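Local coordinates for protein interferon-inducible and double-stranded-dependent eIF-2kinase (Carassius auratus, PDB 4KMF) that binds left-handed Z-DNA through this Zalpha domain, the rest of the protein probably being an eIF2alpha kinase, at residues N37-F50 with E54-M62. Residues are numbered along the deposited sequence; the frame is centred on the assembly and turned at random.
Sequences NRHLYNLQRSNQVF and EKPPVWDLM. With nucleotides of chain B.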
ATOM      1  N   ASN A  37      -6.762  -0.759   9.035  1.00 16.56           N
ATOM      2  CA  ASN A  37      -6.899   0.496   8.302  1.00 16.60           C
ATOM      3  C   ASN A  37      -8.054   0.467   7.317  1.00 16.52           C
ATOM      4  O   ASN A  37      -8.772   1.444   7.182  1.00 16.06           O
ATOM      5  CB  ASN A  37      -5.574   0.888   7.639  1.00 16.47           C
ATOM      6  CG  ASN A  37      -4.716   1.723   8.538  1.00 16.71           C
ATOM      7  OD1 ASN A  37      -5.215   2.377   9.450  1.00 18.38           O
ATOM      8  ND2 ASN A  37      -3.412   1.736   8.268  1.00 18.67           N
ATOM      9  N   ARG A  38      -8.265  -0.663   6.648  1.00 15.81           N
ATOM     10  CA  ARG A  38      -9.445  -0.815   5.788  1.00 16.93           C
ATOM     11  C   ARG A  38     -10.720  -0.459   6.589  1.00 16.69           C
ATOM     12  O   ARG A  38     -11.533   0.359   6.168  1.00 16.72           O
ATOM     13  CB  ARG A  38      -9.523  -2.239   5.243  1.00 16.59           C
ATOM     14  CG  ARG A  38     -10.775  -2.451   4.402  1.00 20.22           C
ATOM     15  CD  ARG A  38     -10.744  -3.808   3.718  1.00 29.53           C
ATOM     16  NE  ARG A  38     -11.433  -4.829   4.488  1.00 36.89           N
ATOM     17  CZ  ARG A  38     -10.860  -5.924   5.004  1.00 41.18           C
ATOM     18  NH1 ARG A  38      -9.555  -6.164   4.821  1.00 42.07           N
ATOM     19  NH2 ARG A  38     -11.607  -6.795   5.701  1.00 42.65           N
ATOM     20  N   HIS A  39     -10.853  -1.055   7.763  1.00 17.05           N
ATOM     21  CA  HIS A  39     -11.998  -0.784   8.617  1.00 17.41           C
ATOM     22  C   HIS A  39     -12.061   0.639   9.135  1.00 16.47           C
ATOM     23  O   HIS A  39     -13.146   1.225   9.165  1.00 15.04           O
ATOM     24  CB  HIS A  39     -12.075  -1.795   9.755  1.00 18.07           C
ATOM     25  CG  HIS A  39     -12.320  -3.193   9.288  1.00 21.16           C
ATOM     26  ND1 HIS A  39     -13.362  -3.528   8.444  1.00 23.34           N
ATOM     27  CD2 HIS A  39     -11.641  -4.338   9.519  1.00 25.23           C
ATOM     28  CE1 HIS A  39     -13.324  -4.824   8.193  1.00 27.38           C
ATOM     29  NE2 HIS A  39     -12.289  -5.341   8.833  1.00 26.49           N
ATOM     30  N   LEU A  40     -10.926   1.201   9.559  1.00 16.07           N
ATOM     31  CA  LEU A  40     -10.925   2.585  10.075  1.00 15.64           C
ATOM     32  C   LEU A  40     -11.394   3.580   8.993  1.00 15.78           C
ATOM     33  O   LEU A  40     -12.182   4.480   9.277  1.00 15.83           O
ATOM     34  CB  LEU A  40      -9.529   2.983  10.567  1.00 14.00           C
ATOM     35  CG  LEU A  40      -9.185   2.348  11.928  1.00 16.49           C
ATOM     36  CD1 LEU A  40      -7.709   2.555  12.289  1.00 16.97           C
ATOM     37  CD2 LEU A  40     -10.133   2.842  13.020  1.00 17.92           C
ATOM     38  N   TYR A  41     -10.905   3.418   7.759  1.00 15.87           N
ATOM     39  CA  TYR A  41     -11.312   4.332   6.692  1.00 16.08           C
ATOM     40  C   TYR A  41     -12.768   4.121   6.268  1.00 17.31           C
ATOM     41  O   TYR A  41     -13.440   5.109   5.958  1.00 17.20           O
ATOM     42  CB  TYR A  41     -10.331   4.311   5.502  1.00 16.18           C
ATOM     43  CG  TYR A  41      -9.048   5.076   5.803  1.00 15.04           C
ATOM     44  CD1 TYR A  41      -7.936   4.422   6.380  1.00 13.47           C
ATOM     45  CD2 TYR A  41      -8.944   6.443   5.537  1.00 16.01           C
ATOM     46  CE1 TYR A  41      -6.759   5.110   6.685  1.00 13.64           C
ATOM     47  CE2 TYR A  41      -7.761   7.150   5.848  1.00 15.78           C
ATOM     48  CZ  TYR A  41      -6.677   6.472   6.437  1.00 14.41           C
ATOM     49  OH  TYR A  41      -5.526   7.187   6.739  1.00 16.06           O
ATOM     50  N   ASN A  42     -13.278   2.873   6.306  1.00 17.17           N
ATOM     51  CA  ASN A  42     -14.737   2.652   6.101  1.00 17.77           C
ATOM     52  C   ASN A  42     -15.526   3.335   7.210  1.00 17.93           C
ATOM     53  O   ASN A  42     -16.523   4.009   6.938  1.00 18.77           O
ATOM     54  CB  ASN A  42     -15.110   1.161   6.178  1.00 18.55           C
ATOM     55  CG  ASN A  42     -14.606   0.347   5.015  1.00 20.51           C
ATOM     56  OD1 ASN A  42     -14.342   0.864   3.944  1.00 23.03           O
ATOM     57  ND2 ASN A  42     -14.544  -0.965   5.214  1.00 24.52           N
ATOM     58  N   LEU A  43     -15.066   3.178   8.458  1.00 18.27           N
ATOM     59  CA  LEU A  43     -15.703   3.824   9.615  1.00 17.78           C
ATOM     60  C   LEU A  43     -15.656   5.343   9.496  1.00 18.12           C
ATOM     61  O   LEU A  43     -16.524   6.032   9.996  1.00 19.28           O
ATOM     62  CB  LEU A  43     -15.076   3.346  10.929  1.00 17.41           C
ATOM     63  CG  LEU A  43     -15.453   1.948  11.394  1.00 16.57           C
ATOM     64  CD1 LEU A  43     -14.574   1.530  12.541  1.00 18.64           C
ATOM     65  CD2 LEU A  43     -16.943   1.930  11.805  1.00 17.51           C
ATOM     66  N   GLN A  44     -14.648   5.886   8.837  1.00 18.89           N
ATOM     67  CA  GLN A  44     -14.623   7.302   8.574  1.00 19.66           C
ATOM     68  C   GLN A  44     -15.635   7.723   7.503  1.00 20.57           C
ATOM     69  O   GLN A  44     -16.332   8.738   7.653  1.00 20.04           O
ATOM     70  CB  GLN A  44     -13.215   7.701   8.173  1.00 19.73           C
ATOM     71  CG  GLN A  44     -13.091   9.210   8.030  1.00 22.63           C
ATOM     72  CD  GLN A  44     -11.693   9.626   7.810  1.00 27.62           C
ATOM     73  OE1 GLN A  44     -11.124  10.338   8.636  1.00 33.29           O
ATOM     74  NE2 GLN A  44     -11.122   9.222   6.686  1.00 27.45           N
ATOM     75  N   ARG A  45     -15.749   6.932   6.438  1.00 20.56           N
ATOM     76  CA  ARG A  45     -16.779   7.150   5.431  1.00 21.50           C
ATOM     77  C   ARG A  45     -18.178   7.106   6.031  1.00 21.23           C
ATOM     78  O   ARG A  45     -19.048   7.836   5.600  1.00 22.47           O
ATOM     79  CB  ARG A  45     -16.688   6.112   4.320  1.00 22.37           C
ATOM     80  CG  ARG A  45     -15.542   6.299   3.390  1.00 25.68           C
ATOM     81  CD  ARG A  45     -15.660   5.350   2.187  1.00 28.37           C
ATOM     82  NE  ARG A  45     -16.306   6.032   1.058  1.00 32.79           N
ATOM     83  CZ  ARG A  45     -16.680   5.451  -0.091  1.00 33.44           C
ATOM     84  NH1 ARG A  45     -16.476   4.155  -0.313  1.00 34.19           N
ATOM     85  NH2 ARG A  45     -17.239   6.182  -1.043  1.00 34.54           N
ATOM     86  N   SER A  46     -18.364   6.304   7.071  1.00 20.67           N
ATOM     87  CA  SER A  46     -19.676   6.108   7.653  1.00 20.19           C
ATOM     88  C   SER A  46     -19.891   6.996   8.864  1.00 20.30           C
ATOM     89  O   SER A  46     -20.868   6.829   9.597  1.00 20.16           O
ATOM     90  CB  SER A  46     -19.946   4.632   7.958  1.00 20.88           C
ATOM     91  OG  SER A  46     -19.053   4.106   8.922  1.00 19.99           O
ATOM     92  N   ASN A  47     -18.970   7.940   9.058  1.00 20.11           N
ATOM     93  CA  ASN A  47     -19.079   9.014  10.063  1.00 21.27           C
ATOM     94  C   ASN A  47     -19.064   8.476  11.493  1.00 20.93           C
ATOM     95  O   ASN A  47     -19.676   9.043  12.405  1.00 21.98           O
ATOM     96  CB  ASN A  47     -20.293   9.921   9.774  1.00 22.27           C
ATOM     97  CG  ASN A  47     -20.311  11.175  10.637  1.00 23.86           C
ATOM     98  OD1 ASN A  47     -19.299  11.872  10.775  1.00 26.60           O
ATOM     99  ND2 ASN A  47     -21.475  11.471  11.230  1.00 27.35           N
ATOM    100  N   GLN A  48     -18.323   7.395  11.712  1.00 20.07           N
ATOM    101  CA  GLN A  48     -18.255   6.827  13.063  1.00 20.28           C
ATOM    102  C   GLN A  48     -16.936   7.182  13.763  1.00 20.24           C
ATOM    103  O   GLN A  48     -16.853   7.185  14.993  1.00 21.20           O
ATOM    104  CB  GLN A  48     -18.434   5.314  13.009  1.00 19.70           C
ATOM    105  CG  GLN A  48     -19.807   4.907  12.445  1.00 22.64           C
ATOM    106  CD  GLN A  48     -20.003   3.411  12.389  1.00 26.18           C
ATOM    107  OE1 GLN A  48     -19.971   2.779  11.306  1.00 28.66           O
ATOM    108  NE2 GLN A  48     -20.184   2.820  13.549  1.00 26.79           N
ATOM    109  N   VAL A  49     -15.899   7.434  12.976  1.00 19.88           N
ATOM    110  CA  VAL A  49     -14.587   7.802  13.495  1.00 18.93           C
ATOM    111  C   VAL A  49     -14.011   8.930  12.654  1.00 19.51           C
ATOM    112  O   VAL A  49     -14.502   9.190  11.558  1.00 20.77           O
ATOM    113  CB  VAL A  49     -13.541   6.594  13.526  1.00 18.59           C
ATOM    114  CG1 VAL A  49     -14.046   5.409  14.346  1.00 18.19           C
ATOM    115  CG2 VAL A  49     -13.164   6.143  12.136  1.00 17.94           C
ATOM    116  N   PHE A  50     -12.989   9.601  13.180  1.00 19.94           N
ATOM    117  CA  PHE A  50     -12.203  10.583  12.412  1.00 20.93           C
ATOM    118  C   PHE A  50     -10.717  10.387  12.720  1.00 21.87           C
ATOM    119  O   PHE A  50     -10.341   9.845  13.765  1.00 19.89           O
ATOM    120  CB  PHE A  50     -12.656  12.022  12.727  1.00 21.03           C
ATOM    121  CG  PHE A  50     -12.320  12.451  14.112  1.00 21.32           C
ATOM    122  CD1 PHE A  50     -11.156  13.182  14.358  1.00 24.45           C
ATOM    123  CD2 PHE A  50     -13.137  12.092  15.178  1.00 23.56           C
ATOM    124  CE1 PHE A  50     -10.841  13.568  15.675  1.00 25.90           C
ATOM    125  CE2 PHE A  50     -12.825  12.464  16.478  1.00 26.11           C
ATOM    126  CZ  PHE A  50     -11.675  13.197  16.726  1.00 26.77           C
ATOM    127  N   GLU A  54      -2.298  13.558  11.803  1.00 25.42           N
ATOM    128  CA  GLU A  54      -0.955  13.365  12.230  1.00 23.83           C
ATOM    129  C   GLU A  54      -0.370  12.198  11.436  1.00 22.90           C
ATOM    130  O   GLU A  54      -1.092  11.480  10.763  1.00 22.60           O
ATOM    131  CB  GLU A  54      -0.925  13.093  13.707  1.00 23.35           C
ATOM    132  CG  GLU A  54      -1.148  14.340  14.520  1.00 24.18           C
ATOM    133  CD  GLU A  54      -1.523  14.034  15.967  1.00 27.37           C
ATOM    134  OE1 GLU A  54      -0.761  14.419  16.889  1.00 30.00           O
ATOM    135  OE2 GLU A  54      -2.571  13.399  16.190  1.00 27.45           O
ATOM    136  N   LYS A  55       0.944  12.028  11.504  1.00 22.11           N
ATOM    137  CA  LYS A  55       1.612  10.843  10.948  1.00 23.24           C
ATOM    138  C   LYS A  55       2.425  10.241  12.095  1.00 23.92           C
ATOM    139  O   LYS A  55       3.428  10.827  12.489  1.00 25.63           O
ATOM    140  CB  LYS A  55       2.517  11.238   9.765  1.00 22.21           C
ATOM    141  CG  LYS A  55       1.751  11.790   8.593  1.00 22.06           C
ATOM    142  CD  LYS A  55       2.661  12.301   7.439  1.00 22.88           C
ATOM    143  CE  LYS A  55       1.821  13.048   6.450  1.00 24.14           C
ATOM    144  NZ  LYS A  55       2.621  13.550   5.310  1.00 23.23           N
ATOM    145  N   PRO A  56       1.989   9.082  12.652  1.00 23.83           N
ATOM    146  CA  PRO A  56       0.813   8.301  12.262  1.00 23.90           C
ATOM    147  C   PRO A  56      -0.521   8.949  12.676  1.00 22.96           C
ATOM    148  O   PRO A  56      -0.572   9.655  13.679  1.00 22.91           O
ATOM    149  CB  PRO A  56       1.003   6.977  13.030  1.00 23.34           C
ATOM    150  CG  PRO A  56       1.797   7.352  14.225  1.00 25.41           C
ATOM    151  CD  PRO A  56       2.715   8.454  13.776  1.00 24.92           C
ATOM    152  N   PRO A  57      -1.589   8.723  11.898  1.00 22.41           N
ATOM    153  CA  PRO A  57      -2.899   9.281  12.278  1.00 21.61           C
ATOM    154  C   PRO A  57      -3.407   8.704  13.578  1.00 20.70           C
ATOM    155  O   PRO A  57      -3.224   7.503  13.848  1.00 20.59           O
ATOM    156  CB  PRO A  57      -3.830   8.865  11.131  1.00 22.91           C
ATOM    157  CG  PRO A  57      -2.914   8.311  10.021  1.00 23.14           C
ATOM    158  CD  PRO A  57      -1.632   7.913  10.663  1.00 22.26           C
ATOM    159  N   VAL A  58      -4.030   9.569  14.373  1.00 19.99           N
ATOM    160  CA  VAL A  58      -4.669   9.186  15.633  1.00 19.84           C
ATOM    161  C   VAL A  58      -6.174   9.131  15.375  1.00 19.83           C
ATOM    162  O   VAL A  58      -6.752  10.049  14.751  1.00 21.88           O
ATOM    163  CB  VAL A  58      -4.302  10.179  16.751  1.00 19.93           C
ATOM    164  CG1 VAL A  58      -5.101   9.902  18.016  1.00 21.00           C
ATOM    165  CG2 VAL A  58      -2.808  10.127  17.014  1.00 20.44           C
ATOM    166  N   TRP A  59      -6.808   8.039  15.794  1.00 18.77           N
ATOM    167  CA  TRP A  59      -8.213   7.794  15.448  1.00 18.67           C
ATOM    168  C   TRP A  59      -9.044   7.933  16.691  1.00 19.51           C
ATOM    169  O   TRP A  59      -8.597   7.536  17.785  1.00 19.76           O
ATOM    170  CB  TRP A  59      -8.379   6.387  14.909  1.00 17.71           C
ATOM    171  CG  TRP A  59      -7.707   6.215  13.579  1.00 16.36           C
ATOM    172  CD1 TRP A  59      -6.414   5.794  13.347  1.00 16.11           C
ATOM    173  CD2 TRP A  59      -8.296   6.458  12.302  1.00 17.49           C
ATOM    174  NE1 TRP A  59      -6.163   5.785  11.987  1.00 16.54           N
ATOM    175  CE2 TRP A  59      -7.301   6.180  11.327  1.00 15.94           C
ATOM    176  CE3 TRP A  59      -9.586   6.899  11.875  1.00 15.38           C
ATOM    177  CZ2 TRP A  59      -7.555   6.304   9.935  1.00 19.65           C
ATOM    178  CZ3 TRP A  59      -9.840   7.014  10.506  1.00 15.78           C
ATOM    179  CH2 TRP A  59      -8.822   6.710   9.548  1.00 17.14           C
ATOM    180  N   ASP A  60     -10.234   8.503  16.546  1.00 19.98           N
ATOM    181  CA  ASP A  60     -11.161   8.538  17.679  1.00 21.54           C
ATOM    182  C   ASP A  60     -12.601   8.540  17.198  1.00 22.55           C
ATOM    183  O   ASP A  60     -12.869   8.649  16.001  1.00 21.64           O
ATOM    184  CB  ASP A  60     -10.892   9.780  18.527  1.00 22.24           C
ATOM    185  CG  ASP A  60     -11.376   9.621  19.933  1.00 25.41           C
ATOM    186  OD1 ASP A  60     -11.185  10.578  20.683  1.00 29.28           O
ATOM    187  OD2 ASP A  60     -11.911   8.535  20.298  1.00 27.94           O
ATOM    188  N   LEU A  61     -13.527   8.398  18.145  1.00 23.47           N
ATOM    189  CA  LEU A  61     -14.956   8.360  17.848  1.00 25.13           C
ATOM    190  C   LEU A  61     -15.531   9.720  17.481  1.00 25.85           C
ATOM    191  O   LEU A  61     -15.196  10.718  18.104  1.00 26.63           O
ATOM    192  CB  LEU A  61     -15.719   7.793  19.052  1.00 24.83           C
ATOM    193  CG  LEU A  61     -15.351   6.374  19.481  1.00 24.93           C
ATOM    194  CD1 LEU A  61     -16.105   6.016  20.698  1.00 26.23           C
ATOM    195  CD2 LEU A  61     -15.658   5.350  18.388  1.00 26.30           C
ATOM    196  N   MET A  62     -16.392   9.762  16.464  1.00 27.97           N
ATOM    197  CA  MET A  62     -17.148  10.970  16.140  1.00 29.66           C
ATOM    198  C   MET A  62     -18.101  11.306  17.278  1.00 30.38           C
ATOM    199  O   MET A  62     -18.612  10.395  17.918  1.00 31.55           O
ATOM    200  CB  MET A  62     -17.948  10.784  14.866  1.00 30.56           C
ATOM    201  CG  MET A  62     -17.189  11.055  13.631  1.00 34.96           C
ATOM    202  SD  MET A  62     -16.913  12.810  13.307  1.00 44.62           S
ATOM    203  CE  MET A  62     -16.114  12.616  11.712  1.00 44.68           C
TER
ATOM    204  P    DG B   3       3.213   7.001   9.615  1.00 18.63           P
ATOM    205  OP1  DG B   3       3.957   7.861  10.551  1.00 21.02           O
ATOM    206  OP2  DG B   3       2.648   5.735  10.156  1.00 20.24           O
ATOM    207  O5'  DG B   3       2.041   7.854   8.909  1.00 19.17           O
ATOM    208  C5'  DG B   3       1.228   7.220   7.947  1.00 17.28           C
ATOM    209  C4'  DG B   3       0.283   8.196   7.265  1.00 18.28           C
ATOM    210  O4'  DG B   3       1.041   9.108   6.437  1.00 16.16           O
ATOM    211  C3'  DG B   3      -0.600   7.449   6.282  1.00 18.25           C
ATOM    212  O3'  DG B   3      -1.825   7.083   6.945  1.00 18.03           O
ATOM    213  C2'  DG B   3      -0.859   8.422   5.136  1.00 19.17           C
ATOM    214  C1'  DG B   3       0.299   9.407   5.234  1.00 17.90           C
ATOM    215  N9   DG B   3       1.291   9.334   4.192  1.00 17.55           N
ATOM    216  C8   DG B   3       1.760  10.378   3.437  1.00 16.71           C
ATOM    217  N7   DG B   3       2.720   9.998   2.616  1.00 17.55           N
ATOM    218  C5   DG B   3       2.896   8.637   2.856  1.00 18.32           C
ATOM    219  C6   DG B   3       3.807   7.700   2.289  1.00 18.41           C
ATOM    220  O6   DG B   3       4.661   7.881   1.385  1.00 21.00           O
ATOM    221  N1   DG B   3       3.641   6.422   2.824  1.00 17.94           N
ATOM    222  C2   DG B   3       2.748   6.074   3.810  1.00 16.69           C
ATOM    223  N2   DG B   3       2.720   4.780   4.190  1.00 16.43           N
ATOM    224  N3   DG B   3       1.904   6.954   4.364  1.00 16.09           N
ATOM    225  C4   DG B   3       2.021   8.214   3.843  1.00 16.88           C
ATOM    226  P    DG B   5      -2.389   0.060   5.046  1.00 18.98           P
ATOM    227  OP1  DG B   5      -2.008   0.223   6.453  1.00 18.71           O
ATOM    228  OP2  DG B   5      -2.019  -1.170   4.281  1.00 21.56           O
ATOM    229  O5'  DG B   5      -3.965   0.269   4.884  1.00 17.92           O
ATOM    230  C5'  DG B   5      -4.579   0.107   3.603  1.00 16.94           C
ATOM    231  C4'  DG B   5      -6.009   0.568   3.755  1.00 18.28           C
ATOM    232  O4'  DG B   5      -6.087   1.962   4.128  1.00 18.38           O
ATOM    233  C3'  DG B   5      -6.782   0.414   2.465  1.00 21.30           C
ATOM    234  O3'  DG B   5      -7.541  -0.769   2.659  1.00 22.83           O
ATOM    235  C2'  DG B   5      -7.705   1.620   2.413  1.00 18.52           C
ATOM    236  C1'  DG B   5      -7.137   2.605   3.408  1.00 19.26           C
ATOM    237  N9   DG B   5      -6.489   3.765   2.782  1.00 17.40           N
ATOM    238  C8   DG B   5      -6.752   5.093   3.055  1.00 17.92           C
ATOM    239  N7   DG B   5      -6.007   5.918   2.379  1.00 17.23           N
ATOM    240  C5   DG B   5      -5.202   5.091   1.584  1.00 17.46           C
ATOM    241  C6   DG B   5      -4.177   5.449   0.663  1.00 16.85           C
ATOM    242  O6   DG B   5      -3.831   6.611   0.379  1.00 17.63           O
ATOM    243  N1   DG B   5      -3.569   4.338   0.053  1.00 16.26           N
ATOM    244  C2   DG B   5      -3.924   3.027   0.333  1.00 16.74           C
ATOM    245  N2   DG B   5      -3.236   2.076  -0.319  1.00 18.56           N
ATOM    246  N3   DG B   5      -4.866   2.676   1.258  1.00 17.69           N
ATOM    247  C4   DG B   5      -5.493   3.759   1.811  1.00 16.70           C
ATOM    248  P    DC B   4      -2.328   5.565   7.016  1.00 17.70           P
ATOM    249  OP1  DC B   4      -3.637   5.535   7.711  1.00 17.42           O
ATOM    250  OP2  DC B   4      -1.279   4.709   7.558  1.00 18.03           O
ATOM    251  O5'  DC B   4      -2.494   5.236   5.473  1.00 17.83           O
ATOM    252  C5'  DC B   4      -3.552   4.367   4.988  1.00 16.20           C
ATOM    253  C4'  DC B   4      -2.927   3.361   4.016  1.00 16.36           C
ATOM    254  O4'  DC B   4      -2.416   4.053   2.847  1.00 17.49           O
ATOM    255  C3'  DC B   4      -1.730   2.580   4.557  1.00 15.49           C
ATOM    256  O3'  DC B   4      -1.774   1.215   4.117  1.00 17.70           O
ATOM    257  C2'  DC B   4      -0.524   3.272   3.945  1.00 14.34           C
ATOM    258  C1'  DC B   4      -1.102   3.576   2.584  1.00 15.75           C
ATOM    259  N1   DC B   4      -0.331   4.597   1.862  1.00 15.50           N
ATOM    260  C2   DC B   4       0.766   4.207   1.086  1.00 14.84           C
ATOM    261  O2   DC B   4       1.066   3.018   1.017  1.00 14.93           O
ATOM    262  N3   DC B   4       1.467   5.163   0.412  1.00 15.13           N
ATOM    263  C4   DC B   4       1.122   6.457   0.529  1.00 15.50           C
ATOM    264  N4   DC B   4       1.801   7.356  -0.165  1.00 15.78           N
ATOM    265  C5   DC B   4      -0.006   6.878   1.313  1.00 15.74           C
ATOM    266  C6   DC B   4      -0.690   5.929   1.968  1.00 16.36           C
TER
HETATM  267  O   HOH W   1      -4.053   4.787  10.228  1.00 18.10           O
HETATM  268  O   HOH W   2      -8.469  11.444  16.007  1.00 32.90           O
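Two bonds grip phosphate oxygen OP1 of DC4 of chain B, and together they tie Tyr41 to Trp59: Tyr41 OH donates to it at 2.7 Å, while a water donates to the same oxygen and to Asn37 OD1. That water accepts the indole N-H, Trp59 NE1 lying 2.9 Å from its oxygen, in the indole plane. From Asn37, ND2 reaches the next phosphate, 2.7 Å from OP1 of DG5 of chain B at 164°. The Tyr41 ring is sandwiched. C8 of the DG5 guanine stands over the centre of one face, and the six-membered edge of Trp59 meets the other in a T-shaped stack with planes at 84° and centroids 4.9 Å apart. Leu40 CD1 sits over the five-membered ring of Trp59 in a CH-pi contact, 3.6 Å from its centroid, and Val49 CG2 reaches Trp59 CE3. With CG of Trp59 anti to its carbonyl carbon (chi1 -68°), the indole turns from strand 58-61 onto helix 33-45. An alanine in place of Trp59 would probably leave the water without its N-H donor and one face of the Tyr41 ring without its packing partner. Along the hairpin, Phe50 N donates to Asp60 O at 3.0 Å, Asp60 N returns a bond to Phe50 O at 3.1 Å, and Met62 N donates to Gln48 O, which confirms an antiparallel pairing. Pro57, after the cis peptide bond preceding Pro56, puts CG 3.5 Å from O3' of DG3 of chain B. Recognition helix, beta hairpin, a tyrosine bound directly to the zigzag backbone and a tryptophan reaching it through water are the hallmark of the winged helix-turn-helix Zalpha fold bound to Z-DNA.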